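Long-range contacts in putative hydrolase (Shewanella frigidimarina, PDB 3LHO), which probably acts as an iron-dependent dioxygenase of the 2-oxoadipate dioxygenase/decarboxylase family: residues N53-A58 against F95-L99; F61-Y66 against Q91-I96; H165-N171 against F233-R239; F191-S195 against S211-A215. All blocks are in the same frame, centred on the assembly; numbering follows the deposited sequence.

Contact 1: residues N53-A58 against F95-L99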
loop_
_atom_site.group_PDB
_atom_site.type_symbol
_atom_site.label_atom_id
_atom_site.label_comp_id
_atom_site.label_asym_id
_atom_site.label_seq_id
_atom_site.Cartn_x
_atom_site.Cartn_y
_atom_site.Cartn_z
ATOM N N ASN A 53 -3.701 15.413 -0.940
ATOM C CA ASN A 53 -4.875 14.564 -1.171
ATOM C C ASN A 53 -4.647 13.484 -2.249
ATOM O O ASN A 53 -3.578 13.384 -2.818
ATOM C CB ASN A 53 -6.118 15.428 -1.411
ATOM C CG ASN A 53 -6.133 16.106 -2.716
ATOM O OD1 ASN A 53 -5.402 15.737 -3.652
ATOM N ND2 ASN A 53 -7.027 17.087 -2.847
ATOM N N LEU A 54 -5.640 12.631 -2.432
ATOM C CA LEU A 54 -5.558 11.532 -3.384
ATOM C C LEU A 54 -4.976 12.022 -4.756
ATOM O O LEU A 54 -4.035 11.415 -5.284
ATOM C CB LEU A 54 -6.963 10.896 -3.530
ATOM C CG LEU A 54 -7.010 9.444 -4.006
ATOM C CD1 LEU A 54 -8.404 8.903 -3.805
ATOM C CD2 LEU A 54 -6.573 9.363 -5.473
ATOM N N SER A 55 -5.463 13.175 -5.227
ATOM C CA SER A 55 -5.173 13.693 -6.555
ATOM C C SER A 55 -3.703 14.087 -6.611
ATOM O O SER A 55 -3.078 13.912 -7.628
ATOM C CB SER A 55 -6.053 14.879 -6.883
ATOM O OG SER A 55 -7.417 14.412 -6.902
ATOM N N VAL A 56 -3.182 14.572 -5.490
ATOM C CA VAL A 56 -1.752 14.971 -5.461
ATOM C C VAL A 56 -0.810 13.759 -5.641
ATOM O O VAL A 56 0.226 13.824 -6.385
ATOM C CB VAL A 56 -1.446 15.671 -4.154
ATOM C CG1 VAL A 56 0.044 15.945 -4.020
ATOM C CG2 VAL A 56 -2.241 16.980 -4.082
ATOM N N LEU A 57 -1.115 12.669 -4.937
ATOM C CA LEU A 57 -0.345 11.446 -5.069
ATOM C C LEU A 57 -0.540 10.877 -6.460
ATOM O O LEU A 57 0.403 10.398 -7.064
ATOM C CB LEU A 57 -0.750 10.396 -4.025
ATOM C CG LEU A 57 -0.097 10.525 -2.621
ATOM C CD1 LEU A 57 -0.546 11.752 -1.825
ATOM C CD2 LEU A 57 -0.312 9.261 -1.799
ATOM N N ALA A 58 -1.776 10.883 -6.952
ATOM C CA ALA A 58 -2.093 10.283 -8.254
ATOM C C ALA A 58 -1.318 10.908 -9.426
ATOM O O ALA A 58 -0.985 10.202 -10.390
ATOM C CB ALA A 58 -3.623 10.335 -8.520
ATOM N N PHE A 95 -3.294 1.587 -6.390
ATOM C CA PHE A 95 -4.428 1.803 -5.540
ATOM C C PHE A 95 -4.057 2.921 -4.552
ATOM O O PHE A 95 -3.042 2.800 -3.820
ATOM C CB PHE A 95 -4.718 0.528 -4.781
ATOM C CG PHE A 95 -5.967 0.588 -3.966
ATOM C CD1 PHE A 95 -7.218 0.392 -4.547
ATOM C CD2 PHE A 95 -5.877 0.856 -2.584
ATOM C CE1 PHE A 95 -8.404 0.461 -3.765
ATOM C CE2 PHE A 95 -7.014 0.923 -1.794
ATOM C CZ PHE A 95 -8.305 0.722 -2.388
ATOM N N ILE A 96 -4.852 3.995 -4.557
ATOM C CA ILE A 96 -4.585 5.167 -3.697
ATOM C C ILE A 96 -5.837 5.480 -2.910
ATOM O O ILE A 96 -6.934 5.668 -3.460
ATOM C CB ILE A 96 -4.053 6.413 -4.447
ATOM C CG1 ILE A 96 -2.920 6.094 -5.420
ATOM C CG2 ILE A 96 -3.641 7.513 -3.410
ATOM C CD1 ILE A 96 -2.445 7.360 -6.258
ATOM N N SER A 97 -5.710 5.459 -1.580
ATOM C CA SER A 97 -6.855 5.803 -0.736
ATOM C C SER A 97 -6.547 7.065 0.084
ATOM O O SER A 97 -5.383 7.500 0.171
ATOM C CB SER A 97 -7.224 4.630 0.163
ATOM O OG SER A 97 -6.218 4.344 1.129
ATOM N N GLU A 98 -7.589 7.708 0.591
ATOM C CA GLU A 98 -7.420 8.848 1.489
ATOM C C GLU A 98 -8.447 8.767 2.603
ATOM O O GLU A 98 -9.589 8.493 2.346
ATOM C CB GLU A 98 -7.545 10.210 0.788
ATOM C CG GLU A 98 -8.870 10.545 0.237
ATOM C CD GLU A 98 -8.897 11.894 -0.481
ATOM O OE1 GLU A 98 -7.850 12.576 -0.715
ATOM O OE2 GLU A 98 -9.986 12.246 -0.869
ATOM N N LEU A 99 -7.999 9.045 3.816
ATOM C CA LEU A 99 -8.883 9.065 4.964
ATOM C C LEU A 99 -9.709 10.347 4.965
ATOM O O LEU A 99 -9.210 11.434 4.714
ATOM C CB LEU A 99 -8.042 8.976 6.257
ATOM C CG LEU A 99 -8.784 8.747 7.597
ATOM C CD1 LEU A 99 -9.288 7.323 7.720
ATOM C CD2 LEU A 99 -7.826 9.066 8.751
#
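Glu98 reaches from strand 93-99 to the first turn of helix 54-62 and takes the backbone N-H of Leu54. The bond from Leu54 N to Glu98 OE1 is 2.8 Å long and nearly straight, with 166° at the hydrogen. The amide approaches from above the carboxylate plane, 38° out of it. Glu98 CG lies between its own backbone N and carbonyl carbon (chi1 66°), and the chain is extended from there, which carries OE1 across to the helix start. The same oxygen is 3.4 Å from Asn53 CB.

Ile96 supplies the apolar half of the contact. Its CG2 branch lies against Leu54 CG at 3.9 Å and also meets Leu57 CD2. The longer branch ends in CD1, which reaches the helix backbone at 3.6 Å from Ala58 CA. Leu54 CD1 settles over the strand backbone, 3.6 Å from Ile96 O.

Asn53 is the N-cap. Its OD1 turns back on the helix and accepts from Val56 N at 3.1 Å, with a weak bond from Ser55 N. Residues 54-58 run nearly antiparallel to 95-99, their axes 8.5 Å apart at closest. Leu57 also rests on Leu44 and Thr46 of strand 39-47, and Ala58 on Phe84. The helix thus packs across one face of the large mixed sheet. Two side chains share the first N-H groups of the helix, one from the cap and one from the sheet. A buried carboxylate at a helix N-terminus would probably be favoured in its charged form.

Contact 2: residues F61-Y66 against Q91-I96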
loop_
_atom_site.group_PDB
_atom_site.type_symbol
_atom_site.label_atom_id
_atom_site.label_comp_id
_atom_site.label_asym_id
_atom_site.label_seq_id
_atom_site.Cartn_x
_atom_site.Cartn_y
_atom_site.Cartn_z
ATOM N N PHE A 61 1.591 9.334 -10.957
ATOM C CA PHE A 61 1.352 8.198 -11.844
ATOM C C PHE A 61 0.677 8.621 -13.166
ATOM O O PHE A 61 1.041 8.123 -14.246
ATOM C CB PHE A 61 0.541 7.173 -11.092
ATOM C CG PHE A 61 1.217 6.646 -9.852
ATOM C CD1 PHE A 61 1.056 7.274 -8.625
ATOM C CD2 PHE A 61 2.058 5.555 -9.933
ATOM C CE1 PHE A 61 1.680 6.803 -7.496
ATOM C CE2 PHE A 61 2.693 5.058 -8.824
ATOM C CZ PHE A 61 2.530 5.676 -7.599
ATOM N N THR A 62 -0.301 9.515 -13.103
ATOM C CA THR A 62 -1.004 9.949 -14.316
ATOM C C THR A 62 -0.058 10.726 -15.225
ATOM O O THR A 62 -0.215 10.703 -16.431
ATOM C CB THR A 62 -2.230 10.779 -14.023
ATOM O OG1 THR A 62 -1.842 11.937 -13.264
ATOM C CG2 THR A 62 -3.269 9.950 -13.288
ATOM N N SER A 63 0.985 11.318 -14.656
ATOM C CA SER A 63 1.956 12.035 -15.461
ATOM C C SER A 63 2.838 11.114 -16.324
ATOM O O SER A 63 3.471 11.590 -17.258
ATOM C CB SER A 63 2.812 12.878 -14.543
ATOM O OG SER A 63 3.668 12.034 -13.790
ATOM N N ILE A 64 2.894 9.815 -16.016
ATOM C CA ILE A 64 3.705 8.861 -16.769
ATOM C C ILE A 64 2.837 7.736 -17.374
ATOM O O ILE A 64 3.307 6.598 -17.570
ATOM C CB ILE A 64 4.827 8.258 -15.899
ATOM C CG1 ILE A 64 4.264 7.598 -14.611
ATOM C CG2 ILE A 64 5.861 9.343 -15.526
ATOM C CD1 ILE A 64 5.286 6.880 -13.819
ATOM N N GLY A 65 1.559 8.027 -17.593
ATOM C CA GLY A 65 0.695 7.137 -18.358
ATOM C C GLY A 65 -0.416 6.382 -17.678
ATOM O O GLY A 65 -1.206 5.760 -18.362
ATOM N N TYR A 66 -0.502 6.431 -16.343
ATOM C CA TYR A 66 -1.614 5.778 -15.666
ATOM C C TYR A 66 -2.912 6.476 -15.942
ATOM O O TYR A 66 -2.987 7.697 -16.072
ATOM C CB TYR A 66 -1.352 5.668 -14.136
ATOM C CG TYR A 66 -0.457 4.515 -13.762
ATOM C CD1 TYR A 66 0.949 4.594 -13.854
ATOM C CD2 TYR A 66 -1.008 3.304 -13.362
ATOM C CE1 TYR A 66 1.764 3.453 -13.516
ATOM C CE2 TYR A 66 -0.216 2.203 -13.021
ATOM C CZ TYR A 66 1.162 2.262 -13.122
ATOM O OH TYR A 66 1.864 1.101 -12.791
ATOM N N GLN A 91 2.981 -3.590 -15.685
ATOM C CA GLN A 91 3.070 -2.592 -14.647
ATOM C C GLN A 91 1.961 -2.819 -13.633
ATOM O O GLN A 91 0.876 -3.282 -13.970
ATOM C CB GLN A 91 3.053 -1.170 -15.234
ATOM C CG GLN A 91 4.229 -0.839 -16.179
ATOM C CD GLN A 91 5.564 -0.932 -15.506
ATOM O OE1 GLN A 91 5.675 -0.831 -14.283
ATOM N NE2 GLN A 91 6.591 -1.138 -16.293
ATOM N N PRO A 92 2.255 -2.553 -12.359
ATOM C CA PRO A 92 1.242 -2.772 -11.366
ATOM C C PRO A 92 0.054 -1.813 -11.484
ATOM O O PRO A 92 0.213 -0.665 -11.899
ATOM C CB PRO A 92 2.010 -2.529 -10.052
ATOM C CG PRO A 92 3.194 -1.741 -10.412
ATOM C CD PRO A 92 3.553 -2.173 -11.780
ATOM N N LYS A 93 -1.131 -2.238 -11.072
ATOM C CA LYS A 93 -2.145 -1.298 -10.761
ATOM C C LYS A 93 -1.720 -0.495 -9.543
ATOM O O LYS A 93 -1.003 -0.979 -8.699
ATOM C CB LYS A 93 -3.498 -1.992 -10.429
ATOM C CG LYS A 93 -4.038 -2.862 -11.542
ATOM C CD LYS A 93 -5.336 -3.509 -11.069
ATOM C CE LYS A 93 -5.690 -4.716 -11.866
ATOM N NZ LYS A 93 -4.782 -5.833 -11.475
ATOM N N VAL A 94 -2.236 0.720 -9.450
ATOM C CA VAL A 94 -1.952 1.639 -8.378
ATOM C C VAL A 94 -3.253 1.987 -7.643
ATOM O O VAL A 94 -4.194 2.531 -8.201
ATOM C CB VAL A 94 -1.217 2.903 -8.901
ATOM C CG1 VAL A 94 -1.075 3.943 -7.755
ATOM C CG2 VAL A 94 0.123 2.488 -9.520
ATOM N N PHE A 95 -3.294 1.587 -6.390
ATOM C CA PHE A 95 -4.428 1.803 -5.540
ATOM C C PHE A 95 -4.057 2.921 -4.552
ATOM O O PHE A 95 -3.042 2.800 -3.820
ATOM C CB PHE A 95 -4.718 0.528 -4.781
ATOM C CG PHE A 95 -5.967 0.588 -3.966
ATOM C CD1 PHE A 95 -7.218 0.392 -4.547
ATOM C CD2 PHE A 95 -5.877 0.856 -2.584
ATOM C CE1 PHE A 95 -8.404 0.461 -3.765
ATOM C CE2 PHE A 95 -7.014 0.923 -1.794
ATOM C CZ PHE A 95 -8.305 0.722 -2.388
ATOM N N ILE A 96 -4.852 3.995 -4.557
ATOM C CA ILE A 96 -4.585 5.167 -3.697
ATOM C C ILE A 96 -5.837 5.480 -2.910
ATOM O O ILE A 96 -6.934 5.668 -3.460
ATOM C CB ILE A 96 -4.053 6.413 -4.447
ATOM C CG1 ILE A 96 -2.920 6.094 -5.420
ATOM C CG2 ILE A 96 -3.641 7.513 -3.410
ATOM C CD1 ILE A 96 -2.445 7.360 -6.258
#
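Phe61 lays its ring flat against one branch of Val94. Val94 CG1 stands 3.8 Å from the ring centroid and only 4° off the normal, a CH-pi contact over the middle of the face. The second branch, CG2, reaches the rim of the same face, 3.6 Å from Phe61 CD2. It also touches Tyr66, at 3.5 Å from CE2. One valine therefore serves two aromatic rings. Its CG1 is anti to the backbone N (chi1 173°), and this sends the two methyls to different partners. Ile96 CD1 adds a looser contact with Phe61 CD1 at 4.2 Å.

Between the two aromatic residues the chain leaves helix 54-62 through a type I turn from Thr62 to Gly65. Phe61 O accepts from Ile64 N and Tyr66 N, which arrive from opposite faces of its carbonyl plane. The turn brings Tyr66 back beside the sheet just before strand 67-74 begins.

Tyr66 OH then donates to Pro92 O at 2.6 Å, in the carbonyl plane, with the acceptor at the edge of the tyrosine ring. This bond ties the residue after the turn to the one just ahead of strand 93-99. The hydroxyl also sits 3.5 Å from Gln91 CB, while the amide of Gln91 looks elsewhere, to Asn7. His86 meets the Tyr66 ring edge-to-face, and Phe10 of helix 6-20 packs on both Tyr66 and Pro92.

Contact 3: residues H165-N171 against F233-R239. With NI (nickel (II) ion), chain B.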
loop_
_atom_site.group_PDB
_atom_site.type_symbol
_atom_site.label_atom_id
_atom_site.label_comp_id
_atom_site.label_asym_id
_atom_site.label_seq_id
_atom_site.Cartn_x
_atom_site.Cartn_y
_atom_site.Cartn_z
ATOM N N HIS A 165 1.944 -1.386 0.766
ATOM C CA HIS A 165 2.338 -2.753 0.334
ATOM C C HIS A 165 2.504 -2.865 -1.166
ATOM O O HIS A 165 1.960 -2.052 -1.925
ATOM C CB HIS A 165 1.365 -3.837 0.859
ATOM C CG HIS A 165 -0.053 -3.688 0.405
ATOM N ND1 HIS A 165 -0.995 -2.965 1.105
ATOM C CD2 HIS A 165 -0.720 -4.273 -0.622
ATOM C CE1 HIS A 165 -2.162 -3.052 0.498
ATOM N NE2 HIS A 165 -2.024 -3.833 -0.570
ATOM N N PHE A 166 3.319 -3.844 -1.566
ATOM C CA PHE A 166 3.295 -4.422 -2.907
ATOM C C PHE A 166 2.541 -5.737 -2.866
ATOM O O PHE A 166 2.595 -6.442 -1.851
ATOM C CB PHE A 166 4.690 -4.714 -3.362
ATOM C CG PHE A 166 5.396 -3.517 -3.843
ATOM C CD1 PHE A 166 5.759 -2.517 -2.954
ATOM C CD2 PHE A 166 5.728 -3.390 -5.195
ATOM C CE1 PHE A 166 6.448 -1.389 -3.408
ATOM C CE2 PHE A 166 6.458 -2.273 -5.633
ATOM C CZ PHE A 166 6.749 -1.265 -4.753
ATOM N N THR A 167 1.881 -6.061 -3.979
ATOM C CA THR A 167 1.155 -7.301 -4.139
ATOM C C THR A 167 1.576 -8.061 -5.391
ATOM O O THR A 167 1.455 -7.534 -6.505
ATOM C CB THR A 167 -0.351 -7.045 -4.211
ATOM O OG1 THR A 167 -0.770 -6.356 -3.023
ATOM C CG2 THR A 167 -1.094 -8.407 -4.340
ATOM N N VAL A 168 2.077 -9.284 -5.193
ATOM C CA VAL A 168 2.460 -10.185 -6.261
ATOM C C VAL A 168 1.281 -10.691 -7.044
ATOM O O VAL A 168 0.250 -11.034 -6.460
ATOM C CB VAL A 168 3.282 -11.369 -5.700
ATOM C CG1 VAL A 168 3.624 -12.367 -6.800
ATOM C CG2 VAL A 168 4.576 -10.806 -5.028
ATOM N N SER A 169 1.413 -10.712 -8.374
ATOM C CA SER A 169 0.397 -11.254 -9.215
ATOM C C SER A 169 0.639 -12.753 -9.315
ATOM O O SER A 169 1.613 -13.195 -9.972
ATOM C CB SER A 169 0.465 -10.655 -10.628
ATOM O OG SER A 169 -0.424 -11.352 -11.485
ATOM N N ILE A 170 -0.265 -13.513 -8.695
ATOM C CA ILE A 170 -0.220 -14.973 -8.755
ATOM C C ILE A 170 -0.499 -15.408 -10.205
ATOM O O ILE A 170 0.168 -16.307 -10.712
ATOM C CB ILE A 170 -1.223 -15.632 -7.765
ATOM C CG1 ILE A 170 -0.793 -15.341 -6.310
ATOM C CG2 ILE A 170 -1.302 -17.149 -7.998
ATOM C CD1 ILE A 170 -1.848 -15.713 -5.274
ATOM N N ASN A 171 -1.457 -14.747 -10.855
ATOM C CA ASN A 171 -1.754 -14.978 -12.276
ATOM C C ASN A 171 -0.471 -15.097 -13.089
ATOM O O ASN A 171 -0.313 -16.012 -13.880
ATOM C CB ASN A 171 -2.617 -13.872 -12.881
ATOM C CG ASN A 171 -3.973 -13.698 -12.162
ATOM O OD1 ASN A 171 -4.035 -13.444 -10.940
ATOM N ND2 ASN A 171 -5.051 -13.793 -12.924
ATOM N N PHE A 233 3.082 -5.562 5.512
ATOM C CA PHE A 233 3.075 -6.884 4.938
ATOM C C PHE A 233 3.357 -6.841 3.412
ATOM O O PHE A 233 3.339 -5.773 2.799
ATOM C CB PHE A 233 1.727 -7.585 5.190
ATOM C CG PHE A 233 0.521 -6.811 4.747
ATOM C CD1 PHE A 233 0.205 -6.705 3.392
ATOM C CD2 PHE A 233 -0.315 -6.206 5.671
ATOM C CE1 PHE A 233 -0.913 -5.982 2.962
ATOM C CE2 PHE A 233 -1.436 -5.504 5.269
ATOM C CZ PHE A 233 -1.738 -5.392 3.893
ATOM N N TYR A 234 3.644 -8.031 2.865
ATOM C CA TYR A 234 3.728 -8.322 1.432
ATOM C C TYR A 234 2.501 -9.188 1.121
ATOM O O TYR A 234 2.206 -10.131 1.847
ATOM C CB TYR A 234 4.998 -9.119 1.207
ATOM C CG TYR A 234 5.603 -9.232 -0.180
ATOM C CD1 TYR A 234 5.544 -8.187 -1.122
ATOM C CD2 TYR A 234 6.326 -10.381 -0.526
ATOM C CE1 TYR A 234 6.153 -8.323 -2.387
ATOM C CE2 TYR A 234 6.946 -10.499 -1.764
ATOM C CZ TYR A 234 6.878 -9.459 -2.679
ATOM O OH TYR A 234 7.497 -9.603 -3.899
ATOM N N GLU A 235 1.817 -8.859 0.039
ATOM C CA GLU A 235 0.533 -9.431 -0.329
ATOM C C GLU A 235 0.629 -10.216 -1.653
ATOM O O GLU A 235 1.576 -10.031 -2.416
ATOM C CB GLU A 235 -0.461 -8.298 -0.463
ATOM C CG GLU A 235 -1.945 -8.690 -0.533
ATOM C CD GLU A 235 -2.855 -7.450 -0.445
ATOM O OE1 GLU A 235 -2.974 -6.735 -1.471
ATOM O OE2 GLU A 235 -3.443 -7.180 0.640
ATOM N N PHE A 236 -0.354 -11.098 -1.880
ATOM C CA PHE A 236 -0.422 -12.006 -3.046
ATOM C C PHE A 236 -1.849 -11.997 -3.519
ATOM O O PHE A 236 -2.758 -12.084 -2.723
ATOM C CB PHE A 236 0.059 -13.415 -2.644
ATOM C CG PHE A 236 1.369 -13.381 -1.898
ATOM C CD1 PHE A 236 2.563 -13.419 -2.580
ATOM C CD2 PHE A 236 1.403 -13.211 -0.520
ATOM C CE1 PHE A 236 3.770 -13.298 -1.894
ATOM C CE2 PHE A 236 2.621 -13.102 0.164
ATOM C CZ PHE A 236 3.786 -13.132 -0.526
ATOM N N ALA A 237 -2.070 -11.847 -4.822
ATOM C CA ALA A 237 -3.435 -11.797 -5.344
ATOM C C ALA A 237 -3.568 -12.638 -6.611
ATOM O O ALA A 237 -2.730 -12.560 -7.517
ATOM C CB ALA A 237 -3.848 -10.321 -5.649
ATOM N N ARG A 238 -4.631 -13.440 -6.662
ATOM C CA ARG A 238 -5.063 -14.073 -7.875
ATOM C C ARG A 238 -6.382 -13.450 -8.318
ATOM O O ARG A 238 -7.334 -13.455 -7.566
ATOM C CB ARG A 238 -5.250 -15.574 -7.676
ATOM C CG ARG A 238 -5.673 -16.298 -8.959
ATOM C CD ARG A 238 -5.565 -17.809 -8.864
ATOM N NE ARG A 238 -6.213 -18.453 -10.019
ATOM C CZ ARG A 238 -6.466 -19.757 -10.131
ATOM N NH1 ARG A 238 -6.145 -20.612 -9.173
ATOM N NH2 ARG A 238 -7.042 -20.215 -11.226
ATOM N N ARG A 239 -6.432 -12.959 -9.557
ATOM C CA ARG A 239 -7.677 -12.484 -10.139
ATOM C C ARG A 239 -8.267 -13.442 -11.157
ATOM O O ARG A 239 -7.537 -14.159 -11.850
ATOM C CB ARG A 239 -7.460 -11.134 -10.810
ATOM C CG ARG A 239 -7.047 -10.044 -9.858
ATOM C CD ARG A 239 -6.680 -8.769 -10.644
ATOM N NE ARG A 239 -6.280 -7.775 -9.671
ATOM C CZ ARG A 239 -7.117 -7.140 -8.855
ATOM N NH1 ARG A 239 -8.444 -7.315 -8.923
ATOM N NH2 ARG A 239 -6.618 -6.333 -7.957
HETATM NI NI NI B . -3.695 -4.699 -1.555
HETATM O O HOH W 1 -4.954 -5.021 0.482
HETATM O O HOH W 2 -5.571 -5.337 -2.024
HETATM O O HOH W 3 -5.106 -2.890 -1.577
#
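His165 and Glu235 bind the same nickel ion, through His165 NE2 at 2.1 Å and Glu235 OE1 at 2.2 Å. His41 and three waters complete the shell. Thr167 OG1 donates to Glu235 OE1 at 2.7 Å, so this oxygen holds the metal and a second-shell hydroxyl together. The hydroxyl comes from the anti side, 33° out of the carboxylate plane. Glu235 OE2 takes a hydrogen bond from water 1, itself a metal ligand. The two carboxylate oxygens are thus both held.

These ligands project from neighbouring parallel strands, 165-169 and 235-239. Two histidines and a glutamate set on three adjacent strands of the sheet are consistent with the metal site of the glyoxalase clan. The strands pair through Glu235 N to Phe166 O, Val168 N to Glu235 O, Ala237 N to Val168 O and Ile170 N to Ala237 O. Beyond them the amide of Asn171 grips both backbone polar atoms of Arg239: OD1 accepts from Arg239 N at 2.8 Å on a lone pair, and ND2 donates to Arg239 O at 2.7 Å.

Phe233 CE1 lies over one face of the His165 ring, 3.5 Å from CG, with the ring planes 35° apart. Thr167 CG2 touches Ala237 CB at 3.6 Å on the metal side. On the other face of the sheet Val168 packs against Phe236, and its CG2 meets Tyr234 CZ at 3.6 Å. Helix 22-32 lies against Tyr234 and Phe236.

Contact 4: residues F191-S195 against S211-A215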
loop_
_atom_site.group_PDB
_atom_site.type_symbol
_atom_site.label_atom_id
_atom_site.label_comp_id
_atom_site.label_asym_id
_atom_site.label_seq_id
_atom_site.Cartn_x
_atom_site.Cartn_y
_atom_site.Cartn_z
ATOM N N PHE A 191 8.211 -18.438 6.385
ATOM C CA PHE A 191 7.467 -17.198 6.566
ATOM C C PHE A 191 6.144 -17.518 7.237
ATOM O O PHE A 191 5.635 -18.603 7.062
ATOM C CB PHE A 191 7.267 -16.487 5.208
ATOM C CG PHE A 191 8.548 -16.037 4.625
ATOM C CD1 PHE A 191 9.157 -14.884 5.091
ATOM C CD2 PHE A 191 9.211 -16.815 3.698
ATOM C CE1 PHE A 191 10.383 -14.495 4.603
ATOM C CE2 PHE A 191 10.448 -16.433 3.209
ATOM C CZ PHE A 191 11.029 -15.271 3.661
ATOM N N VAL A 192 5.641 -16.581 8.038
ATOM C CA VAL A 192 4.328 -16.717 8.649
ATOM C C VAL A 192 3.334 -15.784 7.961
ATOM O O VAL A 192 3.624 -14.624 7.668
ATOM C CB VAL A 192 4.352 -16.492 10.199
ATOM C CG1 VAL A 192 4.921 -15.145 10.548
ATOM C CG2 VAL A 192 2.956 -16.666 10.801
ATOM N N LEU A 193 2.150 -16.323 7.704
ATOM C CA LEU A 193 1.099 -15.624 7.011
ATOM C C LEU A 193 0.092 -15.048 7.966
ATOM O O LEU A 193 -0.111 -15.605 9.053
ATOM C CB LEU A 193 0.374 -16.623 6.099
ATOM C CG LEU A 193 1.302 -17.326 5.101
ATOM C CD1 LEU A 193 0.517 -18.204 4.154
ATOM C CD2 LEU A 193 2.121 -16.307 4.291
ATOM N N ASN A 194 -0.555 -13.953 7.580
ATOM C CA ASN A 194 -1.711 -13.470 8.327
ATOM C C ASN A 194 -2.830 -14.461 8.168
ATOM O O ASN A 194 -3.243 -14.776 7.045
ATOM C CB ASN A 194 -2.226 -12.107 7.856
ATOM C CG ASN A 194 -3.506 -11.678 8.603
ATOM O OD1 ASN A 194 -3.634 -11.891 9.808
ATOM N ND2 ASN A 194 -4.454 -11.099 7.881
ATOM N N SER A 195 -3.334 -14.968 9.290
ATOM C CA SER A 195 -4.424 -15.932 9.226
ATOM C C SER A 195 -5.697 -15.422 9.888
ATOM O O SER A 195 -6.608 -16.194 10.114
ATOM C CB SER A 195 -4.004 -17.303 9.778
ATOM O OG SER A 195 -3.393 -17.185 11.041
ATOM N N SER A 211 -3.764 -13.106 -0.042
ATOM C CA SER A 211 -3.127 -13.571 1.176
ATOM C C SER A 211 -1.975 -12.620 1.444
ATOM O O SER A 211 -1.642 -11.808 0.573
ATOM C CB SER A 211 -2.615 -15.005 0.977
ATOM O OG SER A 211 -1.556 -15.009 0.044
ATOM N N SER A 212 -1.426 -12.660 2.656
ATOM C CA SER A 212 -0.312 -11.794 3.027
ATOM C C SER A 212 0.550 -12.382 4.117
ATOM O O SER A 212 0.106 -13.181 4.927
ATOM C CB SER A 212 -0.789 -10.390 3.482
ATOM O OG SER A 212 -1.783 -10.452 4.503
ATOM N N THR A 213 1.799 -11.936 4.140
ATOM C CA THR A 213 2.668 -12.167 5.260
ATOM C C THR A 213 2.153 -11.390 6.451
ATOM O O THR A 213 1.357 -10.468 6.330
ATOM C CB THR A 213 4.093 -11.678 4.955
ATOM O OG1 THR A 213 4.060 -10.281 4.648
ATOM C CG2 THR A 213 4.672 -12.433 3.796
HETATM N N MSE A 214 2.597 -11.780 7.634
HETATM C CA MSE A 214 2.453 -10.908 8.782
HETATM C C MSE A 214 3.417 -9.757 8.633
HETATM O O MSE A 214 4.502 -9.939 8.093
HETATM C CB MSE A 214 2.754 -11.691 10.027
HETATM C CG MSE A 214 1.520 -12.447 10.520
HETATM SE SE MSE A 214 1.828 -12.426 12.372
HETATM C CE MSE A 214 2.963 -13.804 12.328
ATOM N N ALA A 215 3.005 -8.573 9.073
ATOM C CA ALA A 215 3.833 -7.374 8.929
ATOM C C ALA A 215 5.176 -7.522 9.616
ATOM O O ALA A 215 5.307 -8.161 10.674
ATOM C CB ALA A 215 3.076 -6.116 9.434
HETATM O O HOH W 4 -2.938 -14.422 4.292
#
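Asn194 N donates to Ser212 O at 2.8 Å, the shorter of two backbone bonds that join these segments. The other runs from Met214 N to Val192 O at 3.0 Å and is close to straight, with 168° at the hydrogen. Each acceptor also has a CA-H contact: Leu193 CA lies 3.4 Å from Ser212 O, and Thr213 CA is 3.6 Å from Val192 O. Water 4 adds a third link. It probably donates to Asn194 O and accepts from Ser212 N, 2.8 Å away.

The bonds frame a single bridge between Leu193 and Thr213, whose CA atoms are 4.2 Å apart. The bridge fastens the loop after helix 179-188 to the end of strand 208-212, the outermost strand on this side of the mixed sheet. Leu193 turns its side chain from the bridge toward Asn183, Leu186 and Lys187 of that helix, though its CB still touches Ser212 O at 3.6 Å. Thr213 turns its side chain away from the loop. With chi1 at 59° its hydroxyl accepts from Tyr234 N, next to strand 235-239. Thr213 O is buried here and has no partner in the model.

Selenomethionine Met214 passes Leu193 O with CG at 3.8 Å and bends toward Val192. The methyl end comes too near Val192 to be trusted. Ser212 OG packs near Asn194 CB and hydrogen-bonds a glycerol, probably from the crystallisation liquor.

All four contacts reach one mixed sheet. Contacts 1 and 2 share Phe95 and Ile96 and fix the two ends of helix 54-62 against strand 93-99, with centres 11 Å apart. Contact 3 holds two of the three protein ligands of the nickel ion. Contact 2 borders it, where Lys93 NZ lies 3.0 Å from Arg239 NE; Asp40 pairs with both. Contact 4 extends the sheet outward from contact 3, with centres 12 Å apart. A probable hydrogen bond from Phe236 N to Ser211 O, 2.9 Å, joins them. Contact 1 is remote from contact 4, about 26 Å between centres. The side chains of Ile96, Pro92 and Ser212 are about 11, 10 and 8 Å from the nickel.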